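Local coordinates for putative periplasmic protein (Bacteroides eggerthii, PDB 4HBR) that is of unknown function but is a putative periplasmic protein, probably with the beta-lactamase-inhibitor-like (PepSY-like) fold of helices packed on an antiparallel sheet, at residues K13-T18 and A50-K55; I22-D27 and V44-D49; Y3-V8 and A29-D34. All blocks are in the same frame, centred on the assembly; numbering follows the deposited sequence.

Interaction 1. Residues K13-T18 and A50-K55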
ATOM      1  N   LYS A  13       2.785 -17.923   6.014  1.00 54.77           N
ATOM      2  CA  LYS A  13       3.184 -19.088   5.229  1.00 54.65           C
ATOM      3  C   LYS A  13       1.952 -19.749   4.571  1.00 59.23           C
ATOM      4  O   LYS A  13       2.024 -20.146   3.413  1.00 57.98           O
ATOM      5  CB  LYS A  13       3.943 -20.086   6.126  1.00 58.76           C
ATOM      6  CG  LYS A  13       4.392 -21.390   5.463  1.00 64.34           C
ATOM      7  CD  LYS A  13       5.448 -21.195   4.385  1.00 63.41           C
ATOM      8  CE  LYS A  13       5.620 -22.429   3.540  1.00 56.05           C
ATOM      9  NZ  LYS A  13       6.900 -22.368   2.778  1.00 64.92           N
ATOM     10  N   LYS A  14       0.825 -19.822   5.296  1.00 57.29           N
ATOM     11  CA  LYS A  14      -0.446 -20.375   4.822  1.00 56.79           C
ATOM     12  C   LYS A  14      -0.989 -19.564   3.619  1.00 60.56           C
ATOM     13  O   LYS A  14      -1.462 -20.155   2.637  1.00 61.22           O
ATOM     14  CB  LYS A  14      -1.462 -20.371   5.982  1.00 59.25           C
ATOM     15  CG  LYS A  14      -2.553 -21.425   5.889  1.00 70.32           C
ATOM     16  CD  LYS A  14      -3.533 -21.388   7.081  1.00 73.61           C
ATOM     17  CE  LYS A  14      -3.058 -22.104   8.340  1.00 83.98           C
ATOM     18  NZ  LYS A  14      -3.101 -23.584   8.226  1.00 88.54           N
HETATM   19  N   MSE A  15      -0.908 -18.222   3.693  1.00 54.93           N
HETATM   20  CA  MSE A  15      -1.337 -17.271   2.654  1.00 52.84           C
HETATM   21  C   MSE A  15      -0.374 -17.234   1.444  1.00 54.31           C
HETATM   22  O   MSE A  15      -0.829 -17.161   0.300  1.00 52.33           O
HETATM   23  CB  MSE A  15      -1.384 -15.875   3.255  1.00 54.74           C
HETATM   24  CG  MSE A  15      -2.761 -15.365   3.593  1.00 63.34           C
HETATM   25 SE   MSE A  15      -2.554 -13.789   4.798  0.75 72.23          SE
HETATM   26  CE  MSE A  15      -2.836 -14.743   6.468  1.00 71.16           C
ATOM     27  N   TYR A  16       0.958 -17.199   1.711  1.00 50.72           N
ATOM     28  CA  TYR A  16       1.994 -17.105   0.681  1.00 50.13           C
ATOM     29  C   TYR A  16       3.072 -18.145   0.916  1.00 54.76           C
ATOM     30  O   TYR A  16       4.143 -17.820   1.439  1.00 55.83           O
ATOM     31  CB  TYR A  16       2.603 -15.703   0.626  1.00 50.77           C
ATOM     32  CG  TYR A  16       1.588 -14.596   0.458  1.00 51.31           C
ATOM     33  CD1 TYR A  16       1.002 -13.987   1.561  1.00 52.27           C
ATOM     34  CD2 TYR A  16       1.297 -14.078  -0.802  1.00 51.32           C
ATOM     35  CE1 TYR A  16       0.073 -12.965   1.412  1.00 52.44           C
ATOM     36  CE2 TYR A  16       0.386 -13.037  -0.961  1.00 50.23           C
ATOM     37  CZ  TYR A  16      -0.255 -12.517   0.144  1.00 58.51           C
ATOM     38  OH  TYR A  16      -1.126 -11.488  -0.033  1.00 62.16           O
ATOM     39  N   PRO A  17       2.827 -19.410   0.517  1.00 51.40           N
ATOM     40  CA  PRO A  17       3.845 -20.462   0.732  1.00 52.58           C
ATOM     41  C   PRO A  17       5.180 -20.233   0.004  1.00 57.65           C
ATOM     42  O   PRO A  17       6.209 -20.735   0.453  1.00 57.40           O
ATOM     43  CB  PRO A  17       3.169 -21.732   0.215  1.00 54.51           C
ATOM     44  CG  PRO A  17       1.757 -21.425   0.058  1.00 57.78           C
ATOM     45  CD  PRO A  17       1.609 -19.954  -0.113  1.00 51.89           C
ATOM     46  N   THR A  18       5.164 -19.495  -1.115  1.00 56.40           N
ATOM     47  CA  THR A  18       6.368 -19.253  -1.916  1.00 58.77           C
ATOM     48  C   THR A  18       7.148 -18.022  -1.437  1.00 63.20           C
ATOM     49  O   THR A  18       8.245 -17.784  -1.955  1.00 65.55           O
ATOM     50  CB  THR A  18       6.045 -19.130  -3.433  1.00 68.98           C
ATOM     51  OG1 THR A  18       5.380 -17.888  -3.694  1.00 69.87           O
ATOM     52  CG2 THR A  18       5.239 -20.306  -3.967  1.00 66.24           C
ATOM     53  N   ALA A  50      -2.353 -13.356  15.121  1.00 60.75           N
ATOM     54  CA  ALA A  50      -2.113 -13.885  13.768  1.00 59.40           C
ATOM     55  C   ALA A  50      -3.297 -13.684  12.788  1.00 62.37           C
ATOM     56  O   ALA A  50      -3.473 -14.477  11.859  1.00 62.36           O
ATOM     57  CB  ALA A  50      -1.715 -15.362  13.820  1.00 61.67           C
ATOM     58  N   GLU A  51      -4.058 -12.599  12.953  1.00 56.99           N
ATOM     59  CA  GLU A  51      -5.152 -12.261  12.041  1.00 54.44           C
ATOM     60  C   GLU A  51      -4.635 -11.210  11.059  1.00 53.85           C
ATOM     61  O   GLU A  51      -4.152 -10.165  11.503  1.00 54.68           O
ATOM     62  CB  GLU A  51      -6.392 -11.732  12.805  1.00 56.07           C
ATOM     63  CG  GLU A  51      -6.915 -12.626  13.920  1.00 75.03           C
ATOM     64  CD  GLU A  51      -7.478 -11.941  15.161  1.00110.82           C
ATOM     65  OE1 GLU A  51      -7.117 -10.773  15.446  1.00 99.45           O
ATOM     66  OE2 GLU A  51      -8.253 -12.608  15.885  1.00115.18           O
ATOM     67  N   TRP A  52      -4.695 -11.479   9.750  1.00 45.89           N
ATOM     68  CA  TRP A  52      -4.236 -10.488   8.771  1.00 43.16           C
ATOM     69  C   TRP A  52      -5.319  -9.393   8.660  1.00 45.96           C
ATOM     70  O   TRP A  52      -6.513  -9.708   8.701  1.00 46.93           O
ATOM     71  CB  TRP A  52      -3.853 -11.124   7.409  1.00 40.00           C
ATOM     72  CG  TRP A  52      -5.005 -11.397   6.480  1.00 39.93           C
ATOM     73  CD1 TRP A  52      -5.768 -12.537   6.423  1.00 43.65           C
ATOM     74  CD2 TRP A  52      -5.488 -10.535   5.428  1.00 37.81           C
ATOM     75  NE1 TRP A  52      -6.699 -12.438   5.406  1.00 41.58           N
ATOM     76  CE2 TRP A  52      -6.546 -11.220   4.777  1.00 41.50           C
ATOM     77  CE3 TRP A  52      -5.111  -9.259   4.954  1.00 37.08           C
ATOM     78  CZ2 TRP A  52      -7.239 -10.664   3.695  1.00 38.26           C
ATOM     79  CZ3 TRP A  52      -5.804  -8.713   3.877  1.00 36.19           C
ATOM     80  CH2 TRP A  52      -6.850  -9.412   3.264  1.00 36.07           C
ATOM     81  N   VAL A  53      -4.902  -8.119   8.608  1.00 40.00           N
ATOM     82  CA  VAL A  53      -5.826  -6.979   8.599  1.00 38.13           C
ATOM     83  C   VAL A  53      -5.631  -6.089   7.363  1.00 39.58           C
ATOM     84  O   VAL A  53      -6.502  -5.281   7.050  1.00 40.27           O
ATOM     85  CB  VAL A  53      -5.735  -6.146   9.913  1.00 42.65           C
ATOM     86  CG1 VAL A  53      -6.248  -6.948  11.116  1.00 44.03           C
ATOM     87  CG2 VAL A  53      -4.319  -5.639  10.167  1.00 42.46           C
HETATM   88  N   MSE A  54      -4.487  -6.202   6.695  1.00 33.91           N
HETATM   89  CA  MSE A  54      -4.203  -5.405   5.515  1.00 32.18           C
HETATM   90  C   MSE A  54      -3.102  -6.034   4.677  1.00 38.28           C
HETATM   91  O   MSE A  54      -2.152  -6.606   5.207  1.00 39.15           O
HETATM   92  CB  MSE A  54      -3.821  -3.956   5.900  1.00 33.11           C
HETATM   93  CG  MSE A  54      -3.516  -3.056   4.688  1.00 36.34           C
HETATM   94 SE   MSE A  54      -3.456  -1.170   5.077  0.75 41.25          SE
HETATM   95  CE  MSE A  54      -2.011  -1.040   6.288  1.00 37.92           C
ATOM     96  N   LYS A  55      -3.233  -5.886   3.359  1.00 34.96           N
ATOM     97  CA  LYS A  55      -2.259  -6.291   2.348  1.00 35.34           C
ATOM     98  C   LYS A  55      -1.971  -5.084   1.477  1.00 40.53           C
ATOM     99  O   LYS A  55      -2.899  -4.323   1.172  1.00 36.78           O
ATOM    100  CB  LYS A  55      -2.810  -7.414   1.454  1.00 35.87           C
ATOM    101  CG  LYS A  55      -2.908  -8.785   2.035  1.00 51.52           C
ATOM    102  CD  LYS A  55      -3.611  -9.686   1.019  1.00 49.70           C
ATOM    103  CE  LYS A  55      -3.925 -11.058   1.578  1.00 59.88           C
ATOM    104  NZ  LYS A  55      -4.738 -11.877   0.627  1.00 67.34           N
TER

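Interaction 2. Residues I22-D27 and V44-D49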
ATOM      1  N   ILE A  22      11.635 -12.825   3.881  1.00 60.36           N
ATOM      2  CA  ILE A  22      10.654 -12.012   4.579  1.00 57.15           C
ATOM      3  C   ILE A  22      11.361 -11.188   5.665  1.00 64.04           C
ATOM      4  O   ILE A  22      12.147 -11.720   6.453  1.00 66.44           O
ATOM      5  CB  ILE A  22       9.502 -12.904   5.153  1.00 57.94           C
ATOM      6  CG1 ILE A  22       8.839 -13.732   4.047  1.00 55.26           C
ATOM      7  CG2 ILE A  22       8.453 -12.057   5.914  1.00 56.30           C
ATOM      8  CD1 ILE A  22       8.241 -15.015   4.507  1.00 58.97           C
ATOM      9  N   ALA A  23      11.080  -9.882   5.675  1.00 59.50           N
ATOM     10  CA  ALA A  23      11.563  -8.938   6.673  1.00 60.13           C
ATOM     11  C   ALA A  23      10.384  -8.514   7.540  1.00 61.64           C
ATOM     12  O   ALA A  23       9.381  -8.014   7.012  1.00 58.88           O
ATOM     13  CB  ALA A  23      12.215  -7.735   6.009  1.00 60.61           C
ATOM     14  N   TRP A  24      10.471  -8.789   8.850  1.00 58.77           N
ATOM     15  CA  TRP A  24       9.431  -8.471   9.810  1.00 58.20           C
ATOM     16  C   TRP A  24       9.758  -7.210  10.576  1.00 62.63           C
ATOM     17  O   TRP A  24      10.910  -6.990  10.963  1.00 64.21           O
ATOM     18  CB  TRP A  24       9.206  -9.620  10.788  1.00 58.69           C
ATOM     19  CG  TRP A  24       8.629 -10.858  10.173  1.00 59.12           C
ATOM     20  CD1 TRP A  24       9.313 -11.966   9.770  1.00 63.47           C
ATOM     21  CD2 TRP A  24       7.241 -11.139   9.949  1.00 57.25           C
ATOM     22  NE1 TRP A  24       8.440 -12.918   9.302  1.00 61.89           N
ATOM     23  CE2 TRP A  24       7.160 -12.443   9.406  1.00 61.32           C
ATOM     24  CE3 TRP A  24       6.047 -10.419  10.169  1.00 56.77           C
ATOM     25  CZ2 TRP A  24       5.936 -13.039   9.059  1.00 59.42           C
ATOM     26  CZ3 TRP A  24       4.835 -11.021   9.848  1.00 56.89           C
ATOM     27  CH2 TRP A  24       4.788 -12.310   9.288  1.00 57.93           C
ATOM     28  N   SER A  25       8.723  -6.381  10.787  1.00 56.90           N
ATOM     29  CA  SER A  25       8.797  -5.123  11.527  1.00 56.57           C
ATOM     30  C   SER A  25       7.479  -4.868  12.251  1.00 60.35           C
ATOM     31  O   SER A  25       6.506  -5.585  12.029  1.00 58.65           O
ATOM     32  CB  SER A  25       9.135  -3.960  10.596  1.00 57.26           C
ATOM     33  OG  SER A  25       8.084  -3.678   9.686  1.00 62.65           O
ATOM     34  N   GLN A  26       7.451  -3.870  13.131  1.00 58.22           N
ATOM     35  CA  GLN A  26       6.240  -3.515  13.851  1.00 57.73           C
ATOM     36  C   GLN A  26       5.730  -2.164  13.380  1.00 60.19           C
ATOM     37  O   GLN A  26       6.515  -1.272  13.064  1.00 61.65           O
ATOM     38  CB  GLN A  26       6.461  -3.529  15.372  1.00 61.29           C
ATOM     39  CG  GLN A  26       6.339  -4.928  15.970  1.00 76.40           C
ATOM     40  CD  GLN A  26       6.119  -4.895  17.457  1.00 97.71           C
ATOM     41  OE1 GLN A  26       5.096  -4.398  17.948  1.00 93.49           O
ATOM     42  NE2 GLN A  26       7.064  -5.466  18.200  1.00 86.29           N
ATOM     43  N   ASP A  27       4.414  -2.031  13.291  1.00 53.42           N
ATOM     44  CA  ASP A  27       3.737  -0.792  12.907  1.00 50.84           C
ATOM     45  C   ASP A  27       2.558  -0.666  13.847  1.00 55.03           C
ATOM     46  O   ASP A  27       1.553  -1.356  13.666  1.00 54.47           O
ATOM     47  CB  ASP A  27       3.323  -0.802  11.410  1.00 49.57           C
ATOM     48  CG  ASP A  27       2.617   0.450  10.891  1.00 53.04           C
ATOM     49  OD1 ASP A  27       2.664   1.497  11.583  1.00 55.87           O
ATOM     50  OD2 ASP A  27       2.044   0.390   9.794  1.00 53.31           O
ATOM     51  N   VAL A  44       2.183  -7.268   4.435  1.00 40.54           N
ATOM     52  CA  VAL A  44       0.988  -7.857   5.063  1.00 39.15           C
ATOM     53  C   VAL A  44       1.033  -7.529   6.552  1.00 43.43           C
ATOM     54  O   VAL A  44       2.036  -7.814   7.199  1.00 43.17           O
ATOM     55  CB  VAL A  44       0.830  -9.402   4.799  1.00 41.86           C
ATOM     56  CG1 VAL A  44      -0.523  -9.920   5.302  1.00 41.56           C
ATOM     57  CG2 VAL A  44       0.980  -9.725   3.324  1.00 40.33           C
ATOM     58  N   TRP A  45      -0.047  -6.911   7.082  1.00 41.26           N
ATOM     59  CA  TRP A  45      -0.199  -6.520   8.499  1.00 40.81           C
ATOM     60  C   TRP A  45      -0.950  -7.600   9.248  1.00 44.73           C
ATOM     61  O   TRP A  45      -1.957  -8.109   8.759  1.00 43.38           O
ATOM     62  CB  TRP A  45      -0.956  -5.184   8.638  1.00 38.00           C
ATOM     63  CG  TRP A  45      -0.147  -3.952   8.365  1.00 38.23           C
ATOM     64  CD1 TRP A  45       0.257  -3.020   9.279  1.00 41.56           C
ATOM     65  CD2 TRP A  45       0.355  -3.513   7.093  1.00 36.90           C
ATOM     66  NE1 TRP A  45       0.946  -2.008   8.651  1.00 39.94           N
ATOM     67  CE2 TRP A  45       1.039  -2.293   7.312  1.00 40.41           C
ATOM     68  CE3 TRP A  45       0.231  -3.995   5.775  1.00 37.34           C
ATOM     69  CZ2 TRP A  45       1.647  -1.577   6.271  1.00 39.10           C
ATOM     70  CZ3 TRP A  45       0.786  -3.258   4.741  1.00 37.74           C
ATOM     71  CH2 TRP A  45       1.510  -2.080   4.996  1.00 38.34           C
ATOM     72  N   PHE A  46      -0.487  -7.912  10.448  1.00 43.14           N
ATOM     73  CA  PHE A  46      -1.077  -8.920  11.326  1.00 44.24           C
ATOM     74  C   PHE A  46      -1.283  -8.400  12.728  1.00 50.74           C
ATOM     75  O   PHE A  46      -0.424  -7.680  13.246  1.00 52.14           O
ATOM     76  CB  PHE A  46      -0.149 -10.159  11.415  1.00 47.13           C
ATOM     77  CG  PHE A  46      -0.050 -10.995  10.166  1.00 47.78           C
ATOM     78  CD1 PHE A  46      -0.932 -12.045   9.944  1.00 50.39           C
ATOM     79  CD2 PHE A  46       0.946 -10.750   9.219  1.00 48.96           C
ATOM     80  CE1 PHE A  46      -0.845 -12.813   8.777  1.00 50.43           C
ATOM     81  CE2 PHE A  46       1.045 -11.534   8.059  1.00 50.58           C
ATOM     82  CZ  PHE A  46       0.134 -12.543   7.835  1.00 48.43           C
ATOM     83  N   THR A  47      -2.372  -8.830  13.382  1.00 48.33           N
ATOM     84  CA  THR A  47      -2.580  -8.575  14.810  1.00 49.27           C
ATOM     85  C   THR A  47      -1.671  -9.567  15.562  1.00 56.75           C
ATOM     86  O   THR A  47      -1.314 -10.601  14.974  1.00 54.81           O
ATOM     87  CB  THR A  47      -4.052  -8.746  15.227  1.00 56.21           C
ATOM     88  OG1 THR A  47      -4.447 -10.105  15.069  1.00 58.08           O
ATOM     89  CG2 THR A  47      -4.998  -7.803  14.508  1.00 54.84           C
ATOM     90  N   PRO A  48      -1.339  -9.354  16.862  1.00 57.73           N
ATOM     91  CA  PRO A  48      -0.517 -10.352  17.575  1.00 60.33           C
ATOM     92  C   PRO A  48      -1.178 -11.748  17.650  1.00 68.25           C
ATOM     93  O   PRO A  48      -0.469 -12.741  17.865  1.00 70.39           O
ATOM     94  CB  PRO A  48      -0.348  -9.729  18.964  1.00 63.26           C
ATOM     95  CG  PRO A  48      -0.513  -8.259  18.734  1.00 65.07           C
ATOM     96  CD  PRO A  48      -1.619  -8.190  17.730  1.00 58.68           C
ATOM     97  N   ASP A  49      -2.516 -11.831  17.402  1.00 64.26           N
ATOM     98  CA  ASP A  49      -3.294 -13.076  17.398  1.00 65.28           C
ATOM     99  C   ASP A  49      -3.295 -13.759  16.011  1.00 67.45           C
ATOM    100  O   ASP A  49      -4.113 -14.656  15.772  1.00 68.78           O
ATOM    101  CB  ASP A  49      -4.734 -12.818  17.875  1.00 68.02           C
ATOM    102  CG  ASP A  49      -4.826 -12.440  19.349  1.00 93.16           C
ATOM    103  OD1 ASP A  49      -4.394 -13.255  20.207  1.00 97.65           O
ATOM    104  OD2 ASP A  49      -5.338 -11.343  19.650  1.00103.57           O
TER

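Interaction 3. Residues Y3-V8 and A29-D34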
ATOM      1  N   TYR A   3      11.585  -9.604  14.160  1.00 69.66           N
ATOM      2  CA  TYR A   3      10.777 -10.432  15.045  1.00 69.27           C
ATOM      3  C   TYR A   3       9.296 -10.421  14.672  1.00 70.96           C
ATOM      4  O   TYR A   3       8.714  -9.377  14.348  1.00 68.75           O
ATOM      5  CB  TYR A   3      10.938 -10.038  16.533  1.00 71.29           C
ATOM      6  CG  TYR A   3       9.987 -10.794  17.443  1.00 72.70           C
ATOM      7  CD1 TYR A   3      10.211 -12.135  17.760  1.00 76.57           C
ATOM      8  CD2 TYR A   3       8.806 -10.206  17.892  1.00 72.07           C
ATOM      9  CE1 TYR A   3       9.303 -12.858  18.535  1.00 77.91           C
ATOM     10  CE2 TYR A   3       7.884 -10.923  18.656  1.00 73.92           C
ATOM     11  CZ  TYR A   3       8.142 -12.247  18.986  1.00 83.65           C
ATOM     12  OH  TYR A   3       7.252 -12.960  19.758  1.00 84.85           O
ATOM     13  N   ALA A   4       8.693 -11.605  14.817  1.00 67.18           N
ATOM     14  CA  ALA A   4       7.283 -11.906  14.674  1.00 64.82           C
ATOM     15  C   ALA A   4       6.978 -13.192  15.434  1.00 70.56           C
ATOM     16  O   ALA A   4       7.771 -14.136  15.345  1.00 70.93           O
ATOM     17  CB  ALA A   4       6.914 -12.057  13.214  1.00 63.00           C
ATOM     18  N   PRO A   5       5.849 -13.274  16.180  1.00 67.56           N
ATOM     19  CA  PRO A   5       5.524 -14.543  16.868  1.00 69.80           C
ATOM     20  C   PRO A   5       5.361 -15.693  15.869  1.00 75.66           C
ATOM     21  O   PRO A   5       5.011 -15.456  14.713  1.00 72.92           O
ATOM     22  CB  PRO A   5       4.206 -14.241  17.585  1.00 70.69           C
ATOM     23  CG  PRO A   5       4.059 -12.747  17.563  1.00 72.85           C
ATOM     24  CD  PRO A   5       4.786 -12.265  16.365  1.00 66.35           C
ATOM     25  N   ASP A   6       5.624 -16.933  16.314  1.00 76.79           N
ATOM     26  CA  ASP A   6       5.538 -18.139  15.480  1.00 76.87           C
ATOM     27  C   ASP A   6       4.180 -18.265  14.791  1.00 76.05           C
ATOM     28  O   ASP A   6       4.133 -18.571  13.590  1.00 75.62           O
ATOM     29  CB  ASP A   6       5.829 -19.407  16.309  1.00 83.40           C
ATOM     30  CG  ASP A   6       7.297 -19.644  16.635  1.00103.09           C
ATOM     31  OD1 ASP A   6       8.161 -19.288  15.795  1.00104.03           O
ATOM     32  OD2 ASP A   6       7.583 -20.240  17.703  1.00113.86           O
ATOM     33  N   SER A   7       3.085 -17.979  15.527  1.00 68.62           N
ATOM     34  CA  SER A   7       1.712 -18.048  15.013  1.00 64.72           C
ATOM     35  C   SER A   7       1.502 -17.121  13.810  1.00 62.74           C
ATOM     36  O   SER A   7       0.796 -17.492  12.876  1.00 60.57           O
ATOM     37  CB  SER A   7       0.707 -17.712  16.111  1.00 67.78           C
ATOM     38  OG  SER A   7       0.759 -16.351  16.506  1.00 74.85           O
ATOM     39  N   VAL A   8       2.118 -15.925  13.847  1.00 57.87           N
ATOM     40  CA  VAL A   8       2.027 -14.892  12.817  1.00 54.64           C
ATOM     41  C   VAL A   8       2.817 -15.364  11.581  1.00 60.56           C
ATOM     42  O   VAL A   8       2.327 -15.253  10.452  1.00 58.45           O
ATOM     43  CB  VAL A   8       2.504 -13.516  13.373  1.00 56.74           C
ATOM     44  CG1 VAL A   8       2.699 -12.492  12.268  1.00 53.69           C
ATOM     45  CG2 VAL A   8       1.533 -12.980  14.421  1.00 56.44           C
ATOM     46  N   ALA A  29       0.330  -1.551  16.806  1.00 54.47           N
ATOM     47  CA  ALA A  29       0.205  -2.882  17.438  1.00 56.35           C
ATOM     48  C   ALA A  29       0.230  -4.028  16.391  1.00 57.43           C
ATOM     49  O   ALA A  29      -0.074  -5.181  16.711  1.00 57.76           O
ATOM     50  CB  ALA A  29      -1.058  -2.961  18.272  1.00 58.06           C
ATOM     51  N   TYR A  30       0.639  -3.720  15.160  1.00 50.85           N
ATOM     52  CA  TYR A  30       0.699  -4.743  14.116  1.00 49.82           C
ATOM     53  C   TYR A  30       2.107  -5.208  13.790  1.00 53.08           C
ATOM     54  O   TYR A  30       3.051  -4.429  13.882  1.00 52.76           O
ATOM     55  CB  TYR A  30       0.033  -4.229  12.822  1.00 47.89           C
ATOM     56  CG  TYR A  30      -1.380  -3.734  13.052  1.00 47.99           C
ATOM     57  CD1 TYR A  30      -2.439  -4.626  13.170  1.00 49.68           C
ATOM     58  CD2 TYR A  30      -1.649  -2.373  13.219  1.00 47.36           C
ATOM     59  CE1 TYR A  30      -3.732  -4.181  13.442  1.00 49.12           C
ATOM     60  CE2 TYR A  30      -2.946  -1.914  13.468  1.00 47.40           C
ATOM     61  CZ  TYR A  30      -3.986  -2.822  13.563  1.00 54.55           C
ATOM     62  OH  TYR A  30      -5.272  -2.389  13.772  1.00 55.53           O
ATOM     63  N   TYR A  31       2.220  -6.481  13.367  1.00 50.27           N
ATOM     64  CA  TYR A  31       3.434  -7.101  12.811  1.00 50.78           C
ATOM     65  C   TYR A  31       3.314  -6.999  11.301  1.00 50.78           C
ATOM     66  O   TYR A  31       2.248  -7.290  10.772  1.00 49.09           O
ATOM     67  CB  TYR A  31       3.620  -8.563  13.271  1.00 53.01           C
ATOM     68  CG  TYR A  31       3.916  -8.682  14.748  1.00 57.67           C
ATOM     69  CD1 TYR A  31       5.200  -8.462  15.243  1.00 61.72           C
ATOM     70  CD2 TYR A  31       2.911  -8.997  15.656  1.00 59.23           C
ATOM     71  CE1 TYR A  31       5.477  -8.561  16.607  1.00 65.99           C
ATOM     72  CE2 TYR A  31       3.175  -9.094  17.023  1.00 62.91           C
ATOM     73  CZ  TYR A  31       4.462  -8.881  17.495  1.00 73.79           C
ATOM     74  OH  TYR A  31       4.733  -8.990  18.839  1.00 76.85           O
ATOM     75  N   VAL A  32       4.365  -6.526  10.614  1.00 46.09           N
ATOM     76  CA  VAL A  32       4.330  -6.345   9.162  1.00 43.88           C
ATOM     77  C   VAL A  32       5.373  -7.222   8.472  1.00 50.95           C
ATOM     78  O   VAL A  32       6.570  -7.140   8.771  1.00 52.77           O
ATOM     79  CB  VAL A  32       4.494  -4.870   8.727  1.00 46.20           C
ATOM     80  CG1 VAL A  32       4.186  -4.695   7.241  1.00 43.74           C
ATOM     81  CG2 VAL A  32       3.636  -3.936   9.575  1.00 45.25           C
ATOM     82  N   ALA A  33       4.896  -8.056   7.530  1.00 47.21           N
ATOM     83  CA  ALA A  33       5.732  -8.899   6.699  1.00 47.72           C
ATOM     84  C   ALA A  33       5.991  -8.165   5.407  1.00 51.64           C
ATOM     85  O   ALA A  33       5.054  -7.691   4.783  1.00 50.14           O
ATOM     86  CB  ALA A  33       5.056 -10.228   6.436  1.00 48.43           C
ATOM     87  N   ASP A  34       7.255  -8.039   5.026  1.00 51.57           N
ATOM     88  CA  ASP A  34       7.710  -7.360   3.813  1.00 52.25           C
ATOM     89  C   ASP A  34       8.495  -8.370   2.958  1.00 54.39           C
ATOM     90  O   ASP A  34       9.457  -8.963   3.447  1.00 54.55           O
ATOM     91  CB  ASP A  34       8.563  -6.137   4.218  1.00 57.28           C
ATOM     92  CG  ASP A  34       9.133  -5.342   3.065  1.00 86.89           C
ATOM     93  OD1 ASP A  34      10.237  -5.699   2.582  1.00 92.97           O
ATOM     94  OD2 ASP A  34       8.519  -4.325   2.692  1.00 97.62           O
TER

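Interaction 1. Residues K13-T18 and A50-K55
Met15, a selenomethionine, reaches from the last turn of helix 6-15 to Trp52 at the start of strand 52-58, a Met-aromatic contact within the helix-on-antiparallel-sheet packing of this fold. Followed outward, its CB points at the strand and CG carries the chain on to SE, which sits over one face of the indole, 4.1 Å from the centroid of the five-membered ring of Trp52 and 27° off its normal. A bend at the last torsion (chi3 -97°) then turns the methyl group along the indole instead of away from it: Met15 CE lies 3.7 Å from Trp52 CD1 and also meets Trp52 CB. The same methyl group packs on Phe46 of strand 40-46, which Trp52 touches as well, so helix end and two neighbouring strands share one apolar patch near the surface.

Beside it, Tyr16 is the first residue to leave the helical conformation, and its ring also meets Phe35. The aliphatic chain of Lys55, extended beyond CG, passes across the phenol end and also reaches over the indole of Trp52, with its CE 3.7 Å above the ring plane. Tyr16 OH lies 3.2 Å from Lys55 CD, a polar atom set against methylene carbons.

Interaction 2. Residues I22-D27 and V44-D49
Trp24 and Asp27 of strand 23-27 meet Phe46 and Trp45 of strand 40-46 across an intervening strand, the backbones standing 8.2 Å apart between the CA atoms of Asp27 and Trp45. The setting is an antiparallel beta-meander: strand 30-37 lies between the two and pairs with both, so the contact is left to side chains, chiefly the large aromatic ones, that reach across it. Neighbouring residues serve opposite faces of the sheet, and the two pairs illustrate how each face is used.

On the face covered by helix 6-15, Trp24 presents the rim of its six-membered ring to Phe46. Phe46 CD2 lies near the indole plane, 3.9 Å from Trp24 CZ3, while Phe46 CE2 approaches Trp24 CH2. The rings are neither stacked nor perpendicular: their planes are inclined at 50° and the centroids are 6.0 Å apart. Val8 and Leu12 of the helix pack on Trp24, and Met15 on Phe46, which makes the aromatic pair part of the floor beneath the helix. Ile22 CG2 adds a methyl group over one indole face, toward its rim.

The other face carries a buried polar link. With CG anti to the backbone N (chi1 -179°), the Asp27 carboxylate is directed to the indole nitrogen of Trp45. OD2 also accepts a hydrogen bond from the backbone N of Ala136, so two donors hold this oxygen and would probably stabilise its negative charge. The indole N-H points almost straight at its acceptor: Trp45 NE1 to Asp27 OD2 is 2.9 Å, with an angle of 175° at the hydrogen, and the donor arrives on the anti side of the carboxylate, somewhat out of its plane.

Interaction 3. Residues Y3-V8 and A29-D34
Pro5 and Tyr31 make the central contact, a CH-pi interaction in which the CD-CG edge of the pyrrolidine ring is set against one face of the phenol. Pro5 CD stands almost exactly above the middle of the Tyr31 ring, 3.5 Å from its centroid and 10° off the normal. Its neighbour CG is displaced toward the hydroxyl end of the ring, near CE2 and CZ. Tyr31 CB points toward the helix side, and with CG anti to the carbonyl carbon (chi1 -68°) the ring presents a face to Pro5 and its hydroxyl end to Tyr3.

The aromatic contact is looser. Tyr3 comes at the far end of the same phenol, its own ring inclined at 74° to that of Tyr31. Tyr31 OH lies near the plane of the Tyr3 ring, at its edge, 3.7 Å from Tyr3 CE2, and Tyr3 CD2 packs against Tyr31 CE1.

Pro5 occupies the N-cap position of helix 6-15, so Tyr31 ties the first turn of a helix to the antiparallel sheet on which that helix rests. A weak backbone bond from Val8 N to Pro5 O, 3.1 Å long, belongs to this turn.

Aliphatic packing completes the contact at the base of the tyrosine. Val8 faces the strand from within the helix and also touches Trp24 and Phe46 on the strands flanking Tyr31. Its CG1 approaches Tyr31 CB at 4.2 Å, while Ala4 CB stands 4.5 Å from Tyr31 CD1 and packs on Trp24 too.

From the N terminus, the chain passes through residues 3-8 into helix 6-15 and on to residues 13-18, then crosses strands 23-27, 30-37, 40-46 and 52-58 in order. Interaction 3 closes the first loop when strand 30-37 returns to the helix start; interaction 2 closes the next, between strands 23-27 and 40-46; interaction 1 closes the last, joining the helix end to strand 52-58. Interaction 2 is nested within interaction 1, whereas interaction 3 crosses both. Interactions 2 and 3 have centres only about 3 Å apart. Backbone pairing of Phe46 with Tyr31 joins them, and that of Val53 with Trp45 joins interactions 1 and 2.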